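Local coordinates for malarial CLPB2 atpase/hsp101 protein (Plasmodium falciparum, PDB 4IRF) that probably works as a ClpB-type AAA+ ATPase chaperone in protein unfolding and translocation, represented here by its N-terminal cargo-binding domain, at residues I144-R147 / K148-T152. Sequence-based numbering, arbitrary orientation.
Sequences ILKR and KFEKT
Lys146 and Glu150 form an i to i+4 salt bridge on the last turns of helix 138-151, the C-terminal helix of the Clp N-terminal domain, so this is a local contact along one helix. Lys146 NZ faces both carboxylate oxygens, 3.1 Å from Glu150 OE2 and 3.2 Å from Glu150 OE1; NZ sits almost evenly between the two oxygens, each hydrogen bond weak. The lysine chain leaves with CG anti to its own N (chi1 179°) and runs straight until a bend at chi4 (-59°) swings NZ onto the carboxylate. Glu150 crosses it at a slant, its CG lying 3.5 Å from Lys146 O. That same carbonyl accepts the backbone N-H of Glu150 at 3.1 Å, so main chain and side chains tie the same pair of residues. The helical i to i+4 pattern continues on both sides: Lys148 N reaches Ile144 O at 3.0 Å, and Lys151 N reaches Arg147 O at 3.2 Å with a more bent N-H...O angle of 136°. Lys151 also lays CG beside Arg147 O, 3.2 Å away. On the inward side, Ile144 and Leu145 pack against helix 114-121, with Leu145 touching His116 and Ser119, while Lys148 NZ forms salt bridges to Asp113, just ahead of helix 114-121, and to Glu115 in its first turn.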
loop_
_atom_site.group_PDB
_atom_site.type_symbol
_atom_site.label_atom_id
_atom_site.label_comp_id
_atom_site.label_asym_id
_atom_site.label_seq_id
_atom_site.Cartn_x
_atom_site.Cartn_y
_atom_site.Cartn_z
ATOM N N ILE A 144 -6.201 13.419 -2.621
ATOM C CA ILE A 144 -6.542 12.262 -3.422
ATOM C C ILE A 144 -7.862 11.647 -2.956
ATOM O O ILE A 144 -8.730 11.291 -3.766
ATOM C CB ILE A 144 -5.438 11.198 -3.323
ATOM C CG1 ILE A 144 -4.173 11.711 -4.007
ATOM C CG2 ILE A 144 -5.918 9.898 -3.921
ATOM C CD1 ILE A 144 -2.955 10.821 -3.816
ATOM N N LEU A 145 -7.993 11.501 -1.640
ATOM C CA LEU A 145 -9.198 10.906 -1.072
ATOM C C LEU A 145 -10.417 11.780 -1.296
ATOM O O LEU A 145 -11.482 11.261 -1.653
ATOM C CB LEU A 145 -9.034 10.652 0.423
ATOM C CG LEU A 145 -8.208 9.432 0.773
ATOM C CD1 LEU A 145 -8.161 9.234 2.277
ATOM C CD2 LEU A 145 -8.838 8.256 0.106
ATOM N N LYS A 146 -10.237 13.082 -1.103
ATOM C CA LYS A 146 -11.307 14.067 -1.314
ATOM C C LYS A 146 -11.738 14.068 -2.786
ATOM O O LYS A 146 -12.930 14.013 -3.095
ATOM C CB LYS A 146 -10.834 15.460 -0.872
ATOM C CG LYS A 146 -11.853 16.595 -1.049
ATOM C CD LYS A 146 -11.281 17.910 -0.552
ATOM C CE LYS A 146 -12.280 19.049 -0.707
ATOM N NZ LYS A 146 -12.705 19.238 -2.129
ATOM N N ARG A 147 -10.813 14.031 -3.737
ATOM C CA ARG A 147 -11.216 13.969 -5.135
ATOM C C ARG A 147 -11.905 12.702 -5.529
ATOM O O ARG A 147 -12.797 12.700 -6.328
ATOM C CB ARG A 147 -10.013 14.146 -6.071
ATOM C CG ARG A 147 -9.228 15.412 -5.904
ATOM C CD ARG A 147 -8.333 15.632 -7.110
ATOM N NE ARG A 147 -7.156 14.806 -7.036
ATOM C CZ ARG A 147 -6.093 15.150 -6.355
ATOM N NH1 ARG A 147 -6.059 16.301 -5.752
ATOM N NH2 ARG A 147 -5.081 14.351 -6.291
ATOM N N LYS A 148 -11.483 11.655 -4.975
ATOM C CA LYS A 148 -12.139 10.421 -5.264
ATOM C C LYS A 148 -13.593 10.471 -4.804
ATOM O O LYS A 148 -14.471 10.046 -5.473
ATOM C CB LYS A 148 -11.404 9.243 -4.635
ATOM C CG LYS A 148 -12.043 7.951 -4.995
ATOM C CD LYS A 148 -11.462 6.838 -4.181
ATOM C CE LYS A 148 -12.036 5.515 -4.572
ATOM N NZ LYS A 148 -11.646 5.037 -5.898
ATOM N N PHE A 149 -13.860 10.955 -3.613
ATOM C CA PHE A 149 -15.242 11.034 -3.154
ATOM C C PHE A 149 -16.116 11.886 -4.125
ATOM O O PHE A 149 -17.255 11.561 -4.554
ATOM C CB PHE A 149 -15.181 11.628 -1.754
ATOM C CG PHE A 149 -16.482 12.049 -1.201
ATOM C CD1 PHE A 149 -17.519 11.191 -1.119
ATOM C CD2 PHE A 149 -16.634 13.306 -0.739
ATOM C CE1 PHE A 149 -18.714 11.574 -0.580
ATOM C CE2 PHE A 149 -17.823 13.707 -0.206
ATOM C CZ PHE A 149 -18.857 12.840 -0.126
ATOM N N GLU A 150 -15.508 12.984 -4.482
ATOM C CA GLU A 150 -16.216 13.985 -5.271
ATOM C C GLU A 150 -16.562 13.492 -6.640
ATOM O O GLU A 150 -17.492 13.960 -7.204
ATOM C CB GLU A 150 -15.542 15.342 -5.247
ATOM C CG GLU A 150 -15.686 15.982 -3.887
ATOM C CD GLU A 150 -15.099 17.355 -3.762
ATOM O OE1 GLU A 150 -14.205 17.700 -4.548
ATOM O OE2 GLU A 150 -15.515 18.077 -2.866
ATOM N N LYS A 151 -15.853 12.493 -7.148
ATOM C CA LYS A 151 -16.160 11.915 -8.443
ATOM C C LYS A 151 -17.366 11.041 -8.362
ATOM O O LYS A 151 -17.954 10.706 -9.356
ATOM C CB LYS A 151 -14.967 11.119 -8.974
ATOM C CG LYS A 151 -13.756 11.971 -9.320
ATOM C CD LYS A 151 -12.602 11.117 -9.816
ATOM C CE LYS A 151 -11.400 11.970 -10.186
ATOM N NZ LYS A 151 -10.253 11.143 -10.650
ATOM N N THR A 152 -17.734 10.690 -7.147
ATOM C CA THR A 152 -18.924 9.971 -6.803
ATOM C C THR A 152 -20.208 10.825 -6.965
ATOM O O THR A 152 -21.307 10.321 -6.960
ATOM C CB THR A 152 -18.733 9.474 -5.330
ATOM O OG1 THR A 152 -18.528 8.072 -5.294
ATOM C CG2 THR A 152 -19.799 9.834 -4.345
#